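Local structure of Pli0006 protein (Listeria innocua, 3OP9) at residues R56-T59 against S64-E67; L32-R37 against I51-R56. The protein probably binds DNA through a helix-turn-helix domain, consistent with a role as a plasmid-encoded transcriptional regulator. All coordinates share one frame; numbering follows the deposited sequence.

Both contacts lie within the helix-turn-helix region and share helix 51-61. Contact 2 sets its first turns against the turn between helices 25-32 and 36-44. Contact 1 sets its later part against the start of helix 65-69. Their centres are about 12 Å apart. Arg56 belongs to both ranges but touches across contact 2 alone. Two packing pairs tie them together: Ile65 CD1 lies 3.8 Å from Ile55 CG1, and Leu57 CG lies 3.9 Å from Leu32 CD2. Contact 1 is about 5 Å from the centre of the chain and contact 2 about 14 Å, centre to centre. Both also reach the second subunit.

Contact 1 of 2, residues R56-T59 against S64-E67; sequences RLAT and SIDE
Ala58 on helix 51-61 meets the start of helix 65-69 at Ser64 and Ile65. Ser64 comes first. Its carbonyl carbon C sits 4.3 Å from Ala58 CB, so the methyl packs on backbone here. The CB of Ser64 is directed away from helix 51-61, and the residue is the N-cap of the next helix. Ser64 OG accepts from Glu67 N at 2.8 Å.

Ile65 follows and makes the apolar part of the contact. Ile65 CG1 lies 4.2 Å from Ala58 CB. The CG1 branch is anti to the carbonyl carbon (chi1 -64°), which brings it beside the backbone N and next to the alanine methyl. The CA atoms of Ala58 and Ile65 are 5.7 Å apart, a close approach, consistent with the small alanine side chain. Ile65 also packs on Ile65 of the second subunit. Asp66 OD2 accepts from Ile65 N of the second subunit, and Asp66 N donates to Asp66 OD1 of that subunit.

Glu67 closes the capping box. Its OE1 takes the Ser64 N-H at 3.0 Å with an angle of 166° at the hydrogen. The N-H reaches OE1 from above the carboxylate plane, 39° out of it. Two reciprocal bonds thus join the side chain of each residue to the backbone N of the other.

The joint between the helices is small and apolar, burying 78 Å² in all. The polar work is done within 64-67, where the capping box fixes the helix start that also faces the neighbouring subunit.

Contact 2 of 2, residues L32-R37 against I51-R56; sequences LNVQTR and IEKLIR
Leu32 and Val34 bring the end of helix 25-32 and the turn after it against Lys53 and Arg56 of helix 51-61. The tight part has two centres. At the first, Leu32 CD2 touches Arg56 CB at 3.7 Å. The same methyl lies 3.8 Å from Lys53 O, so it rests on both backbone and side chain of the helix. Leu32 is buried. The Leu32 and Arg56 side chains run past each other in opposite directions.

At the second centre, Val34 crosses the end of the lysine chain at a slant. Val34 CG1 comes within 3.3 Å of Lys53 CE, closer than usual van der Waals contact. Lys53 CD is next, 4.0 Å from that methyl. The lysine chain is straight as far as CE, then bends at chi4 (60°). The bend turns NZ off the valine, leaving CE nearest to Val34 CG1. Tyr42 of helix 36-44 packs on both Leu32 and Lys53.

Beyond CB, Arg56 makes the looser and more open side. Its chain is extended from CG to NE. CB and, more loosely, CD lean on Leu32, with Arg56 CD 4.1 Å from Leu32 CD2. The residue as a whole is exposed. Asn33, also exposed, has positive phi and ends helix 25-32 as the C-prime residue of a Schellman motif.

Carbon contacts hold the pairing. Lys53 and Arg56 supply the aliphatic parts of their chains, so two basic residues can cover a leucine at a helix end and a valine in the turn after it, both in the helix-turn-helix region.

Contact 1 of 2, residues R56-T59 against S64-E67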
loop_
_atom_site.group_PDB
_atom_site.type_symbol
_atom_site.label_atom_id
_atom_site.label_comp_id
_atom_site.label_asym_id
_atom_site.label_seq_id
_atom_site.Cartn_x
_atom_site.Cartn_y
_atom_site.Cartn_z
ATOM N N ARG A 56 -5.768 19.302 -2.121
ATOM C CA ARG A 56 -5.526 20.171 -0.979
ATOM C C ARG A 56 -6.048 19.505 0.289
ATOM O O ARG A 56 -5.395 19.592 1.327
ATOM C CB ARG A 56 -6.192 21.551 -1.123
ATOM C CG ARG A 56 -5.602 22.457 -2.167
ATOM C CD ARG A 56 -6.256 23.837 -2.085
ATOM N NE ARG A 56 -5.658 24.809 -2.998
ATOM C CZ ARG A 56 -4.475 25.388 -2.806
ATOM N NH1 ARG A 56 -3.749 25.086 -1.739
ATOM N NH2 ARG A 56 -4.012 26.264 -3.691
ATOM N N LEU A 57 -7.214 18.855 0.226
ATOM C CA LEU A 57 -7.744 18.196 1.436
ATOM C C LEU A 57 -6.885 16.990 1.835
ATOM O O LEU A 57 -6.592 16.756 3.024
ATOM C CB LEU A 57 -9.191 17.730 1.205
ATOM C CG LEU A 57 -10.220 18.861 1.071
ATOM C CD1 LEU A 57 -11.524 18.358 0.527
ATOM C CD2 LEU A 57 -10.397 19.511 2.447
ATOM N N ALA A 58 -6.487 16.196 0.853
ATOM C CA ALA A 58 -5.695 14.992 1.177
ATOM C C ALA A 58 -4.371 15.405 1.801
ATOM O O ALA A 58 -3.871 14.758 2.721
ATOM C CB ALA A 58 -5.455 14.162 -0.083
ATOM N N THR A 59 -3.788 16.493 1.287
ATOM C CA THR A 59 -2.508 16.957 1.796
ATOM C C THR A 59 -2.704 17.478 3.238
ATOM O O THR A 59 -1.907 17.194 4.127
ATOM C CB THR A 59 -1.947 18.066 0.873
ATOM O OG1 THR A 59 -1.724 17.511 -0.430
ATOM C CG2 THR A 59 -0.637 18.626 1.418
ATOM N N SER A 64 -4.366 9.488 1.583
ATOM C CA SER A 64 -4.353 9.249 0.140
ATOM C C SER A 64 -5.652 9.829 -0.400
ATOM O O SER A 64 -6.628 9.988 0.337
ATOM C CB SER A 64 -4.270 7.755 -0.167
ATOM O OG SER A 64 -5.447 7.125 0.308
ATOM N N ILE A 65 -5.686 10.146 -1.691
ATOM C CA ILE A 65 -6.929 10.604 -2.277
ATOM C C ILE A 65 -7.928 9.463 -2.202
ATOM O O ILE A 65 -9.100 9.690 -1.975
ATOM C CB ILE A 65 -6.728 11.047 -3.740
ATOM C CG1 ILE A 65 -5.789 12.251 -3.778
ATOM C CG2 ILE A 65 -8.067 11.413 -4.388
ATOM C CD1 ILE A 65 -5.432 12.673 -5.192
ATOM N N ASP A 66 -7.448 8.235 -2.386
ATOM C CA ASP A 66 -8.335 7.061 -2.294
ATOM C C ASP A 66 -9.030 6.950 -0.930
ATOM O O ASP A 66 -10.221 6.704 -0.868
ATOM C CB ASP A 66 -7.559 5.785 -2.630
ATOM C CG ASP A 66 -7.046 5.788 -4.088
ATOM O OD1 ASP A 66 -6.012 6.423 -4.354
ATOM O OD2 ASP A 66 -7.672 5.206 -4.987
ATOM N N GLU A 67 -8.272 7.110 0.154
ATOM C CA GLU A 67 -8.837 7.114 1.504
ATOM C C GLU A 67 -9.845 8.267 1.646
ATOM O O GLU A 67 -10.936 8.093 2.201
ATOM C CB GLU A 67 -7.713 7.302 2.553
ATOM C CG GLU A 67 -6.829 6.072 2.752
ATOM C CD GLU A 67 -5.575 6.339 3.605
ATOM O OE1 GLU A 67 -5.128 7.515 3.702
ATOM O OE2 GLU A 67 -5.027 5.354 4.153
#

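Contact 2 of 2, residues L32-R37 against I51-R56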
loop_
_atom_site.group_PDB
_atom_site.type_symbol
_atom_site.label_atom_id
_atom_site.label_comp_id
_atom_site.label_asym_id
_atom_site.label_seq_id
_atom_site.Cartn_x
_atom_site.Cartn_y
_atom_site.Cartn_z
ATOM N N LEU A 32 -9.663 25.899 1.177
ATOM C CA LEU A 32 -9.869 25.598 -0.231
ATOM C C LEU A 32 -10.154 26.836 -1.061
ATOM O O LEU A 32 -10.313 26.735 -2.264
ATOM C CB LEU A 32 -11.018 24.630 -0.404
ATOM C CG LEU A 32 -10.880 23.305 0.330
ATOM C CD1 LEU A 32 -12.148 22.527 0.126
ATOM C CD2 LEU A 32 -9.664 22.546 -0.164
ATOM N N ASN A 33 -10.233 27.993 -0.419
ATOM C CA ASN A 33 -10.656 29.212 -1.107
ATOM C C ASN A 33 -11.990 29.047 -1.846
ATOM O O ASN A 33 -12.094 29.310 -3.047
ATOM C CB ASN A 33 -9.561 29.675 -2.070
ATOM C CG ASN A 33 -8.272 30.009 -1.343
ATOM O OD1 ASN A 33 -7.242 29.365 -1.548
ATOM N ND2 ASN A 33 -8.335 30.997 -0.455
ATOM N N VAL A 34 -13.005 28.598 -1.111
ATOM C CA VAL A 34 -14.369 28.553 -1.612
ATOM C C VAL A 34 -15.279 29.205 -0.569
ATOM O O VAL A 34 -14.842 29.505 0.543
ATOM C CB VAL A 34 -14.849 27.104 -1.849
ATOM C CG1 VAL A 34 -13.998 26.414 -2.924
ATOM C CG2 VAL A 34 -14.832 26.306 -0.524
ATOM N N GLN A 35 -16.546 29.392 -0.920
ATOM C CA GLN A 35 -17.558 29.829 0.031
ATOM C C GLN A 35 -17.817 28.766 1.076
ATOM O O GLN A 35 -17.727 27.577 0.779
ATOM C CB GLN A 35 -18.874 30.047 -0.684
ATOM C CG GLN A 35 -18.921 31.220 -1.618
ATOM C CD GLN A 35 -20.205 31.186 -2.416
ATOM O OE1 GLN A 35 -21.142 30.473 -2.059
ATOM N NE2 GLN A 35 -20.240 31.906 -3.510
ATOM N N THR A 36 -18.207 29.199 2.273
ATOM C CA THR A 36 -18.626 28.285 3.324
ATOM C C THR A 36 -19.832 27.463 2.853
ATOM O O THR A 36 -19.975 26.296 3.187
ATOM C CB THR A 36 -18.964 29.064 4.612
ATOM O OG1 THR A 36 -17.769 29.676 5.119
ATOM C CG2 THR A 36 -19.553 28.133 5.671
ATOM N N ARG A 37 -20.703 28.076 2.065
ATOM C CA ARG A 37 -21.861 27.374 1.524
ATOM C C ARG A 37 -21.433 26.192 0.674
ATOM O O ARG A 37 -22.061 25.141 0.698
ATOM C CB ARG A 37 -22.705 28.336 0.677
ATOM C CG ARG A 37 -23.889 27.705 -0.019
ATOM C CD ARG A 37 -24.630 28.775 -0.806
ATOM N NE ARG A 37 -25.166 29.796 0.081
ATOM C CZ ARG A 37 -25.737 30.917 -0.328
ATOM N NH1 ARG A 37 -25.832 31.167 -1.626
ATOM N NH2 ARG A 37 -26.207 31.788 0.560
ATOM N N ILE A 51 -10.348 17.963 -8.725
ATOM C CA ILE A 51 -9.132 17.289 -8.316
ATOM C C ILE A 51 -8.230 18.188 -7.470
ATOM O O ILE A 51 -7.573 17.718 -6.536
ATOM C CB ILE A 51 -8.339 16.816 -9.542
ATOM C CG1 ILE A 51 -7.113 16.009 -9.111
ATOM C CG2 ILE A 51 -7.880 18.000 -10.369
ATOM C CD1 ILE A 51 -6.145 15.717 -10.247
ATOM N N GLU A 52 -8.175 19.474 -7.792
ATOM C CA GLU A 52 -7.261 20.362 -7.057
ATOM C C GLU A 52 -7.711 20.478 -5.616
ATOM O O GLU A 52 -6.904 20.456 -4.681
ATOM C CB GLU A 52 -7.234 21.761 -7.691
ATOM C CG GLU A 52 -6.626 21.797 -9.087
ATOM C CD GLU A 52 -5.143 21.433 -9.109
ATOM O OE1 GLU A 52 -4.596 21.037 -8.053
ATOM O OE2 GLU A 52 -4.523 21.544 -10.192
ATOM N N LYS A 53 -9.019 20.562 -5.421
ATOM C CA LYS A 53 -9.553 20.634 -4.054
ATOM C C LYS A 53 -9.411 19.314 -3.270
ATOM O O LYS A 53 -9.136 19.331 -2.070
ATOM C CB LYS A 53 -10.993 21.154 -4.106
ATOM C CG LYS A 53 -11.003 22.621 -4.496
ATOM C CD LYS A 53 -12.376 23.185 -4.648
ATOM C CE LYS A 53 -12.292 24.626 -5.079
ATOM N NZ LYS A 53 -11.579 24.764 -6.370
ATOM N N LEU A 54 -9.554 18.170 -3.932
ATOM C CA LEU A 54 -9.296 16.896 -3.275
ATOM C C LEU A 54 -7.851 16.790 -2.857
ATOM O O LEU A 54 -7.563 16.230 -1.806
ATOM C CB LEU A 54 -9.605 15.717 -4.200
ATOM C CG LEU A 54 -11.093 15.500 -4.477
ATOM C CD1 LEU A 54 -11.307 14.557 -5.645
ATOM C CD2 LEU A 54 -11.749 14.990 -3.211
ATOM N N ILE A 55 -6.932 17.271 -3.698
ATOM C CA ILE A 55 -5.502 17.215 -3.362
ATOM C C ILE A 55 -5.163 18.116 -2.178
ATOM O O ILE A 55 -4.369 17.737 -1.314
ATOM C CB ILE A 55 -4.612 17.570 -4.575
ATOM C CG1 ILE A 55 -4.583 16.382 -5.543
ATOM C CG2 ILE A 55 -3.167 17.885 -4.135
ATOM C CD1 ILE A 55 -4.107 16.752 -6.919
ATOM N N ARG A 56 -5.768 19.302 -2.121
ATOM C CA ARG A 56 -5.526 20.171 -0.979
ATOM C C ARG A 56 -6.048 19.505 0.289
ATOM O O ARG A 56 -5.395 19.592 1.327
ATOM C CB ARG A 56 -6.192 21.551 -1.123
ATOM C CG ARG A 56 -5.602 22.457 -2.167
ATOM C CD ARG A 56 -6.256 23.837 -2.085
ATOM N NE ARG A 56 -5.658 24.809 -2.998
ATOM C CZ ARG A 56 -4.475 25.388 -2.806
ATOM N NH1 ARG A 56 -3.749 25.086 -1.739
ATOM N NH2 ARG A 56 -4.012 26.264 -3.691
#